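Local atomic coordinates of putative dihydrodipicolinate synthase family protein (Coccidioides immitis, PDB entry 3QFE), a protein that belongs to the dihydrodipicolinate synthetase family of TIM-barrel proteins and is of otherwise unestablished function. Residues Ile99-Leu113 against Phe131-Tyr145. Residues are numbered along the deposited sequence; the frame is centred on the assembly and turned at random.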
loop_
_atom_site.group_PDB
_atom_site.type_symbol
_atom_site.label_atom_id
_atom_site.label_comp_id
_atom_site.label_asym_id
_atom_site.label_seq_id
_atom_site.Cartn_x
_atom_site.Cartn_y
_atom_site.Cartn_z
ATOM N N ILE A 99 1.481 -15.321 -6.853
ATOM C CA ILE A 99 1.191 -14.563 -8.058
ATOM C C ILE A 99 0.048 -15.183 -8.879
ATOM O O ILE A 99 -0.902 -14.487 -9.228
ATOM C CB ILE A 99 2.451 -14.354 -8.936
ATOM C CG1 ILE A 99 3.431 -13.376 -8.246
ATOM C CG2 ILE A 99 2.038 -13.845 -10.307
ATOM C CD1 ILE A 99 4.804 -13.227 -8.985
ATOM N N ASN A 100 0.132 -16.486 -9.155
ATOM C CA ASN A 100 -0.911 -17.158 -9.898
ATOM C C ASN A 100 -2.265 -17.094 -9.192
ATOM O O ASN A 100 -3.291 -16.901 -9.838
ATOM C CB ASN A 100 -0.480 -18.589 -10.250
ATOM C CG ASN A 100 0.511 -18.612 -11.407
ATOM O OD1 ASN A 100 0.241 -18.063 -12.480
ATOM N ND2 ASN A 100 1.667 -19.204 -11.187
ATOM N N ASP A 101 -2.256 -17.236 -7.866
ATOM C CA ASP A 101 -3.480 -17.062 -7.081
ATOM C C ASP A 101 -4.031 -15.657 -7.281
ATOM O O ASP A 101 -5.241 -15.506 -7.484
ATOM C CB ASP A 101 -3.235 -17.299 -5.588
ATOM C CG ASP A 101 -3.010 -18.773 -5.263
ATOM O OD1 ASP A 101 -3.217 -19.638 -6.145
ATOM O OD2 ASP A 101 -2.626 -19.062 -4.118
ATOM N N ALA A 102 -3.146 -14.654 -7.239
ATOM C CA ALA A 102 -3.533 -13.243 -7.383
ATOM C C ALA A 102 -4.153 -12.974 -8.741
ATOM O O ALA A 102 -5.143 -12.253 -8.857
ATOM C CB ALA A 102 -2.323 -12.293 -7.142
ATOM N N SER A 103 -3.546 -13.564 -9.760
ATOM C CA SER A 103 -4.013 -13.416 -11.113
ATOM C C SER A 103 -5.431 -13.956 -11.237
ATOM O O SER A 103 -6.324 -13.245 -11.705
ATOM C CB SER A 103 -3.069 -14.142 -12.060
ATOM O OG SER A 103 -3.494 -13.965 -13.391
ATOM N N VAL A 104 -5.640 -15.192 -10.790
ATOM C CA VAL A 104 -6.979 -15.797 -10.812
ATOM C C VAL A 104 -8.008 -14.961 -9.989
ATOM O O VAL A 104 -9.144 -14.805 -10.390
ATOM C CB VAL A 104 -6.954 -17.309 -10.360
ATOM C CG1 VAL A 104 -8.378 -17.901 -10.270
ATOM C CG2 VAL A 104 -6.097 -18.166 -11.331
ATOM N N ALA A 105 -7.582 -14.382 -8.882
ATOM C CA ALA A 105 -8.511 -13.676 -8.011
ATOM C C ALA A 105 -8.845 -12.263 -8.512
ATOM O O ALA A 105 -9.729 -11.625 -7.984
ATOM C CB ALA A 105 -7.988 -13.658 -6.591
ATOM N N GLY A 106 -8.138 -11.789 -9.537
ATOM C CA GLY A 106 -8.452 -10.524 -10.178
ATOM C C GLY A 106 -7.506 -9.343 -9.995
ATOM O O GLY A 106 -7.867 -8.232 -10.367
ATOM N N ALA A 107 -6.313 -9.534 -9.430
ATOM C CA ALA A 107 -5.336 -8.430 -9.302
ATOM C C ALA A 107 -4.833 -7.914 -10.672
ATOM O O ALA A 107 -4.908 -8.650 -11.666
ATOM C CB ALA A 107 -4.176 -8.850 -8.429
ATOM N N ASN A 108 -4.373 -6.651 -10.747
ATOM C CA ASN A 108 -3.807 -6.104 -12.003
ATOM C C ASN A 108 -2.280 -6.153 -11.990
ATOM O O ASN A 108 -1.632 -6.279 -13.049
ATOM C CB ASN A 108 -4.232 -4.649 -12.256
ATOM C CG ASN A 108 -5.730 -4.442 -12.179
ATOM O OD1 ASN A 108 -6.242 -3.870 -11.213
ATOM N ND2 ASN A 108 -6.439 -4.898 -13.183
ATOM N N TYR A 109 -1.715 -6.037 -10.786
ATOM C CA TYR A 109 -0.282 -6.006 -10.599
ATOM C C TYR A 109 0.099 -6.811 -9.362
ATOM O O TYR A 109 -0.706 -6.965 -8.417
ATOM C CB TYR A 109 0.191 -4.564 -10.390
ATOM C CG TYR A 109 -0.456 -3.509 -11.272
ATOM C CD1 TYR A 109 -0.114 -3.373 -12.618
ATOM C CD2 TYR A 109 -1.371 -2.636 -10.751
ATOM C CE1 TYR A 109 -0.686 -2.396 -13.409
ATOM C CE2 TYR A 109 -1.957 -1.647 -11.534
ATOM C CZ TYR A 109 -1.611 -1.527 -12.848
ATOM O OH TYR A 109 -2.219 -0.540 -13.591
ATOM N N VAL A 110 1.341 -7.277 -9.327
ATOM C CA VAL A 110 1.834 -7.918 -8.127
ATOM C C VAL A 110 3.019 -7.159 -7.593
ATOM O O VAL A 110 3.860 -6.684 -8.354
ATOM C CB VAL A 110 2.164 -9.429 -8.309
ATOM C CG1 VAL A 110 0.920 -10.162 -8.626
ATOM C CG2 VAL A 110 3.192 -9.659 -9.408
ATOM N N LEU A 111 3.061 -7.052 -6.269
ATOM C CA LEU A 111 4.093 -6.325 -5.568
ATOM C C LEU A 111 5.030 -7.307 -4.853
ATOM O O LEU A 111 4.608 -8.050 -3.967
ATOM C CB LEU A 111 3.405 -5.377 -4.603
ATOM C CG LEU A 111 4.196 -4.452 -3.697
ATOM C CD1 LEU A 111 4.959 -3.386 -4.461
ATOM C CD2 LEU A 111 3.168 -3.822 -2.733
ATOM N N VAL A 112 6.291 -7.334 -5.265
ATOM C CA VAL A 112 7.200 -8.434 -4.936
ATOM C C VAL A 112 8.406 -8.007 -4.082
ATOM O O VAL A 112 9.276 -7.286 -4.551
ATOM C CB VAL A 112 7.718 -9.148 -6.254
ATOM C CG1 VAL A 112 8.602 -10.384 -5.946
ATOM C CG2 VAL A 112 6.563 -9.560 -7.164
ATOM N N LEU A 113 8.455 -8.480 -2.834
ATOM C CA LEU A 113 9.654 -8.372 -1.978
ATOM C C LEU A 113 10.811 -9.169 -2.537
ATOM O O LEU A 113 10.594 -10.199 -3.165
ATOM C CB LEU A 113 9.374 -8.888 -0.552
ATOM C CG LEU A 113 8.468 -7.986 0.297
ATOM C CD1 LEU A 113 7.677 -8.792 1.335
ATOM C CD2 LEU A 113 9.264 -6.834 0.947
ATOM N N PHE A 131 14.388 -11.865 -9.370
ATOM C CA PHE A 131 13.535 -10.940 -10.102
ATOM C C PHE A 131 13.447 -11.239 -11.595
ATOM O O PHE A 131 12.356 -11.139 -12.170
ATOM C CB PHE A 131 13.930 -9.499 -9.847
ATOM C CG PHE A 131 13.434 -8.983 -8.542
ATOM C CD1 PHE A 131 12.086 -8.743 -8.349
ATOM C CD2 PHE A 131 14.313 -8.733 -7.494
ATOM C CE1 PHE A 131 11.616 -8.265 -7.140
ATOM C CE2 PHE A 131 13.840 -8.244 -6.272
ATOM C CZ PHE A 131 12.490 -8.016 -6.101
ATOM N N ASP A 132 14.570 -11.610 -12.209
ATOM C CA ASP A 132 14.568 -12.117 -13.593
ATOM C C ASP A 132 13.590 -13.290 -13.794
ATOM O O ASP A 132 12.767 -13.286 -14.707
ATOM C CB ASP A 132 15.975 -12.569 -14.011
ATOM C CG ASP A 132 16.925 -11.396 -14.326
ATOM O OD1 ASP A 132 16.515 -10.200 -14.251
ATOM O OD2 ASP A 132 18.105 -11.684 -14.656
ATOM N N ASP A 133 13.691 -14.287 -12.926
ATOM C CA ASP A 133 12.849 -15.473 -12.991
ATOM C C ASP A 133 11.366 -15.150 -12.732
ATOM O O ASP A 133 10.463 -15.640 -13.433
ATOM C CB ASP A 133 13.366 -16.483 -11.985
ATOM C CG ASP A 133 12.865 -17.876 -12.246
ATOM O OD1 ASP A 133 12.305 -18.124 -13.336
ATOM O OD2 ASP A 133 13.033 -18.724 -11.350
ATOM N N VAL A 134 11.125 -14.288 -11.749
ATOM C CA VAL A 134 9.780 -13.923 -11.406
ATOM C C VAL A 134 9.068 -13.120 -12.495
ATOM O O VAL A 134 7.935 -13.468 -12.844
ATOM C CB VAL A 134 9.686 -13.261 -10.004
ATOM C CG1 VAL A 134 8.357 -12.546 -9.843
ATOM C CG2 VAL A 134 9.848 -14.312 -8.914
ATOM N N SER A 135 9.718 -12.077 -13.039
ATOM C CA SER A 135 9.102 -11.226 -14.091
ATOM C C SER A 135 8.737 -12.055 -15.292
ATOM O O SER A 135 7.662 -11.931 -15.850
ATOM C CB SER A 135 10.051 -10.148 -14.605
ATOM O OG SER A 135 10.695 -9.480 -13.552
ATOM N N CYS A 136 9.682 -12.882 -15.688
ATOM C CA CYS A 136 9.546 -13.745 -16.829
ATOM C C CYS A 136 8.402 -14.769 -16.685
ATOM O O CYS A 136 7.700 -15.033 -17.660
ATOM C CB CYS A 136 10.909 -14.405 -17.084
ATOM S SG CYS A 136 10.898 -15.852 -18.096
ATOM N N GLN A 137 8.193 -15.326 -15.487
ATOM C CA GLN A 137 7.143 -16.343 -15.291
ATOM C C GLN A 137 5.778 -15.768 -14.919
ATOM O O GLN A 137 4.754 -16.453 -15.069
ATOM C CB GLN A 137 7.565 -17.382 -14.253
ATOM C CG GLN A 137 8.735 -18.274 -14.677
ATOM C CD GLN A 137 8.827 -19.514 -13.825
ATOM O OE1 GLN A 137 7.894 -20.315 -13.766
ATOM N NE2 GLN A 137 9.946 -19.683 -13.153
ATOM N N SER A 138 5.767 -14.513 -14.456
ATOM C CA SER A 138 4.578 -13.911 -13.884
ATOM C C SER A 138 3.567 -13.510 -14.951
ATOM O O SER A 138 3.912 -12.848 -15.929
ATOM C CB SER A 138 4.913 -12.703 -12.998
ATOM O OG SER A 138 3.717 -12.019 -12.618
ATOM N N PRO A 139 2.305 -13.919 -14.758
ATOM C CA PRO A 139 1.246 -13.512 -15.672
ATOM C C PRO A 139 0.782 -12.079 -15.455
ATOM O O PRO A 139 0.001 -11.570 -16.253
ATOM C CB PRO A 139 0.107 -14.492 -15.372
ATOM C CG PRO A 139 0.423 -15.097 -14.055
ATOM C CD PRO A 139 1.902 -15.021 -13.859
ATOM N N LEU A 140 1.247 -11.436 -14.393
ATOM C CA LEU A 140 0.875 -10.056 -14.099
ATOM C C LEU A 140 2.129 -9.158 -14.080
ATOM O O LEU A 140 3.225 -9.626 -13.764
ATOM C CB LEU A 140 0.127 -9.966 -12.748
ATOM C CG LEU A 140 -1.331 -10.469 -12.636
ATOM C CD1 LEU A 140 -1.834 -10.387 -11.205
ATOM C CD2 LEU A 140 -2.319 -9.761 -13.574
ATOM N N PRO A 141 1.970 -7.872 -14.418
ATOM C CA PRO A 141 3.114 -6.940 -14.311
ATOM C C PRO A 141 3.647 -6.825 -12.865
ATOM O O PRO A 141 2.870 -6.865 -11.913
ATOM C CB PRO A 141 2.530 -5.602 -14.786
ATOM C CG PRO A 141 1.312 -5.943 -15.588
ATOM C CD PRO A 141 0.791 -7.255 -15.061
ATOM N N VAL A 142 4.953 -6.645 -12.725
ATOM C CA VAL A 142 5.631 -6.752 -11.435
ATOM C C VAL A 142 6.135 -5.401 -10.899
ATOM O O VAL A 142 6.786 -4.655 -11.603
ATOM C CB VAL A 142 6.814 -7.768 -11.535
ATOM C CG1 VAL A 142 7.765 -7.672 -10.342
ATOM C CG2 VAL A 142 6.277 -9.193 -11.724
ATOM N N VAL A 143 5.810 -5.105 -9.643
ATOM C CA VAL A 143 6.370 -3.942 -8.950
ATOM C C VAL A 143 7.326 -4.451 -7.856
ATOM O O VAL A 143 6.932 -5.234 -6.978
ATOM C CB VAL A 143 5.266 -3.007 -8.357
ATOM C CG1 VAL A 143 5.894 -1.786 -7.682
ATOM C CG2 VAL A 143 4.307 -2.539 -9.448
ATOM N N ILE A 144 8.576 -4.008 -7.929
ATOM C CA ILE A 144 9.593 -4.358 -6.946
ATOM C C ILE A 144 9.163 -3.723 -5.643
ATOM O O ILE A 144 8.762 -2.547 -5.623
ATOM C CB ILE A 144 10.982 -3.833 -7.364
ATOM C CG1 ILE A 144 11.440 -4.509 -8.656
ATOM C CG2 ILE A 144 12.016 -4.047 -6.257
ATOM C CD1 ILE A 144 12.562 -3.760 -9.393
ATOM N N TYR A 145 9.177 -4.518 -4.579
ATOM C CA TYR A 145 8.815 -4.046 -3.248
ATOM C C TYR A 145 10.098 -4.010 -2.459
ATOM O O TYR A 145 10.616 -5.041 -2.042
ATOM C CB TYR A 145 7.827 -5.010 -2.607
ATOM C CG TYR A 145 7.097 -4.546 -1.347
ATOM C CD1 TYR A 145 6.055 -5.320 -0.832
ATOM C CD2 TYR A 145 7.442 -3.357 -0.670
ATOM C CE1 TYR A 145 5.365 -4.946 0.323
ATOM C CE2 TYR A 145 6.765 -2.965 0.498
ATOM C CZ TYR A 145 5.716 -3.766 0.987
ATOM O OH TYR A 145 5.002 -3.425 2.129
#
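L140, Y145 and V112 carry most of the contact between 99-113 and 131-145. L140 drops its isobutyl end onto the last turn of helix 92-105 and the loop that follows it: CD1 lies 3.7 Å from S103 CA and also meets the methyls of A107 and V110, while CD2 rests 3.4 Å from A107 O. Beside it, P139 CD lies against I99 CG2. The Y145 ring, carried out by a CG anti to the backbone N (chi1 -167°), is clasped between two leucines, L111 CD2 over one face and L113 CD2 over the opposite one, each 4.1 Å from the ring centroid in a CH-pi contact; its OH is hydrogen-bonded to T54. On the face of the sheet that carries V110, V142 and I144, V112 splits its branches, CG1 touching F131 CE1 and CG2 meeting V142 CG1 at 3.9 Å. V112 O takes the N-H of Y145 at 2.8 Å from above its carbonyl plane, with the F131 ring edge also close to this oxygen. Three straighter backbone bonds, V110 N to P141 O, V143 N to V110 O and V112 N to V143 O, complete the ladder. Strands 109-112 and 142-145 run parallel, at 23°; helices 92-105 and 124-137 lie on the outside of the strands and meet each other where I99 CD1 touches V134 CG1. Two neighbouring parallel strands joined through helix 124-137 form a beta-alpha-beta unit of the TIM barrel.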